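Local coordinates for protein design 2L4HC2_11 (Synthetic construct, PDB 5J2L), which is a computationally designed helical hairpin that pairs with a second copy to form a homodimer whose specificity was designed to come from modular hydrogen-bond networks, at residues R29-E34 against R54-R59. Residues are numbered along the deposited sequence; the frame is centred on the assembly and turned at random.
Sequences RKRLKE and REIIRR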
loop_
_atom_site.group_PDB
_atom_site.type_symbol
_atom_site.label_atom_id
_atom_site.label_comp_id
_atom_site.label_asym_id
_atom_site.label_seq_id
_atom_site.Cartn_x
_atom_site.Cartn_y
_atom_site.Cartn_z
ATOM N N ARG A 29 -6.102 -3.383 -5.087
ATOM C CA ARG A 29 -7.354 -2.672 -5.251
ATOM C C ARG A 29 -8.504 -3.657 -5.467
ATOM O O ARG A 29 -9.561 -3.519 -4.858
ATOM C CB ARG A 29 -7.286 -1.691 -6.391
ATOM C CG ARG A 29 -8.531 -0.832 -6.506
ATOM C CD ARG A 29 -8.448 0.153 -7.610
ATOM N NE ARG A 29 -9.582 1.063 -7.575
ATOM C CZ ARG A 29 -10.790 0.818 -8.118
ATOM N NH1 ARG A 29 -11.013 -0.315 -8.752
ATOM N NH2 ARG A 29 -11.748 1.722 -8.003
ATOM N N LYS A 30 -8.297 -4.648 -6.326
ATOM C CA LYS A 30 -9.333 -5.645 -6.566
ATOM C C LYS A 30 -9.653 -6.447 -5.316
ATOM O O LYS A 30 -10.830 -6.671 -5.022
ATOM C CB LYS A 30 -8.944 -6.578 -7.711
ATOM C CG LYS A 30 -8.998 -5.916 -9.082
ATOM C CD LYS A 30 -8.613 -6.891 -10.186
ATOM C CE LYS A 30 -8.691 -6.224 -11.561
ATOM N NZ LYS A 30 -8.260 -7.142 -12.653
ATOM N N ARG A 31 -8.625 -6.842 -4.566
ATOM C CA ARG A 31 -8.833 -7.592 -3.336
ATOM C C ARG A 31 -9.601 -6.789 -2.294
ATOM O O ARG A 31 -10.484 -7.335 -1.641
ATOM C CB ARG A 31 -7.528 -8.077 -2.750
ATOM C CG ARG A 31 -6.915 -9.249 -3.469
ATOM C CD ARG A 31 -7.778 -10.439 -3.261
ATOM N NE ARG A 31 -7.791 -10.805 -1.858
ATOM C CZ ARG A 31 -8.859 -11.228 -1.149
ATOM N NH1 ARG A 31 -10.054 -11.359 -1.689
ATOM N NH2 ARG A 31 -8.697 -11.512 0.127
ATOM N N LEU A 32 -9.287 -5.508 -2.135
ATOM C CA LEU A 32 -10.022 -4.694 -1.170
ATOM C C LEU A 32 -11.509 -4.601 -1.547
ATOM O O LEU A 32 -12.367 -4.612 -0.661
ATOM C CB LEU A 32 -9.355 -3.315 -1.016
ATOM C CG LEU A 32 -8.019 -3.326 -0.227
ATOM C CD1 LEU A 32 -7.313 -1.986 -0.371
ATOM C CD2 LEU A 32 -8.324 -3.596 1.251
ATOM N N LYS A 33 -11.813 -4.536 -2.851
ATOM C CA LYS A 33 -13.215 -4.545 -3.298
ATOM C C LYS A 33 -13.887 -5.843 -2.915
ATOM O O LYS A 33 -15.023 -5.846 -2.433
ATOM C CB LYS A 33 -13.326 -4.351 -4.816
ATOM C CG LYS A 33 -13.032 -2.956 -5.307
ATOM C CD LYS A 33 -13.132 -2.870 -6.835
ATOM C CE LYS A 33 -14.579 -3.018 -7.313
ATOM N NZ LYS A 33 -14.704 -2.916 -8.800
ATOM N N GLU A 34 -13.173 -6.950 -3.121
ATOM C CA GLU A 34 -13.702 -8.265 -2.802
ATOM C C GLU A 34 -13.986 -8.372 -1.305
ATOM O O GLU A 34 -15.031 -8.881 -0.885
ATOM C CB GLU A 34 -12.720 -9.359 -3.264
ATOM C CG GLU A 34 -12.592 -9.506 -4.774
ATOM C CD GLU A 34 -11.490 -10.458 -5.218
ATOM O OE1 GLU A 34 -10.922 -11.134 -4.396
ATOM O OE2 GLU A 34 -11.192 -10.478 -6.389
ATOM N N ARG A 54 -5.198 -8.418 7.054
ATOM C CA ARG A 54 -3.859 -8.636 7.549
ATOM C C ARG A 54 -2.935 -8.867 6.346
ATOM O O ARG A 54 -1.865 -8.266 6.246
ATOM C CB ARG A 54 -3.875 -9.821 8.550
ATOM C CG ARG A 54 -2.582 -10.159 9.262
ATOM C CD ARG A 54 -2.703 -11.274 10.284
ATOM N NE ARG A 54 -3.481 -10.896 11.472
ATOM C CZ ARG A 54 -4.672 -11.401 11.885
ATOM N NH1 ARG A 54 -5.264 -12.393 11.246
ATOM N NH2 ARG A 54 -5.233 -10.891 12.977
ATOM N N GLU A 55 -3.388 -9.717 5.419
ATOM C CA GLU A 55 -2.645 -10.036 4.202
ATOM C C GLU A 55 -2.505 -8.816 3.276
ATOM O O GLU A 55 -1.435 -8.598 2.707
ATOM C CB GLU A 55 -3.286 -11.237 3.502
ATOM C CG GLU A 55 -2.645 -11.654 2.169
ATOM C CD GLU A 55 -1.190 -12.049 2.255
ATOM O OE1 GLU A 55 -0.673 -12.221 3.335
ATOM O OE2 GLU A 55 -0.589 -12.191 1.213
ATOM N N ILE A 56 -3.560 -8.006 3.144
ATOM C CA ILE A 56 -3.448 -6.791 2.341
ATOM C C ILE A 56 -2.374 -5.887 2.902
ATOM O O ILE A 56 -1.583 -5.321 2.157
ATOM C CB ILE A 56 -4.761 -5.969 2.254
ATOM C CG1 ILE A 56 -5.859 -6.724 1.511
ATOM C CG2 ILE A 56 -4.468 -4.643 1.552
ATOM C CD1 ILE A 56 -5.533 -7.000 0.064
ATOM N N ILE A 57 -2.337 -5.749 4.216
ATOM C CA ILE A 57 -1.348 -4.869 4.799
ATOM C C ILE A 57 0.051 -5.361 4.483
ATOM O O ILE A 57 0.915 -4.572 4.105
ATOM C CB ILE A 57 -1.577 -4.704 6.310
ATOM C CG1 ILE A 57 -2.871 -3.913 6.535
ATOM C CG2 ILE A 57 -0.391 -4.034 6.966
ATOM C CD1 ILE A 57 -3.359 -3.917 7.971
ATOM N N ARG A 58 0.262 -6.658 4.625
ATOM C CA ARG A 58 1.558 -7.247 4.363
ATOM C C ARG A 58 1.990 -6.899 2.930
ATOM O O ARG A 58 3.131 -6.499 2.690
ATOM C CB ARG A 58 1.502 -8.758 4.602
ATOM C CG ARG A 58 2.847 -9.462 4.602
ATOM C CD ARG A 58 2.705 -10.936 4.610
ATOM N NE ARG A 58 2.104 -11.380 3.370
ATOM C CZ ARG A 58 2.762 -11.411 2.196
ATOM N NH1 ARG A 58 4.020 -11.027 2.149
ATOM N NH2 ARG A 58 2.147 -11.809 1.097
ATOM N N ARG A 59 1.060 -7.038 1.987
ATOM C CA ARG A 59 1.312 -6.741 0.594
ATOM C C ARG A 59 1.660 -5.261 0.383
ATOM O O ARG A 59 2.578 -4.936 -0.367
ATOM C CB ARG A 59 0.104 -7.157 -0.251
ATOM C CG ARG A 59 -0.096 -8.666 -0.306
ATOM C CD ARG A 59 -1.182 -9.088 -1.230
ATOM N NE ARG A 59 -0.827 -8.848 -2.617
ATOM C CZ ARG A 59 -1.617 -9.117 -3.673
ATOM N NH1 ARG A 59 -2.810 -9.640 -3.481
ATOM N NH2 ARG A 59 -1.176 -8.862 -4.896
HETATM O O HOH W 1 -4.492 -10.945 -0.796
#
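The guanidinium groups of R31 and R59 lie nearly coplanar, their planes 15° apart, and one water sits in plane at an edge of each, weakly bridging R31 NE and R59 NH1. R31 CG meets the R59 guanidinium obliquely, 4.1 Å from NH1. At another edge of R31, NH1 makes a salt-bridging hydrogen bond of 2.9 Å to E34 OE1, on the anti side of the carboxylate. R31 NH2 forms a salt bridge with E52, and R59 NH2 one with E27, each on the other helix, so carboxylates probably offset the like charges. Bends at chi2 (-68°) and chi3 fold R31 back toward E34, while its CB packs 3.6 Å from I56 CD1; arginine suits this partly exposed place, its aliphatic chain packing while its charged end reaches carboxylates. With the chain cut back to an alanine here, E34 and E52 would probably lose their cationic mate and the water its NE donor. Deeper in, branched I56 and L32 suit burial: I56 CG1 and CG2 both lie 4.0 Å from L32 CD2, and L60 and Q61 of the second subunit pack on I56 and L32 respectively. The segments run antiparallel (165°), forming a helical hairpin whose inner face joins that of the second copy in the core of a two-subunit four-helix bundle.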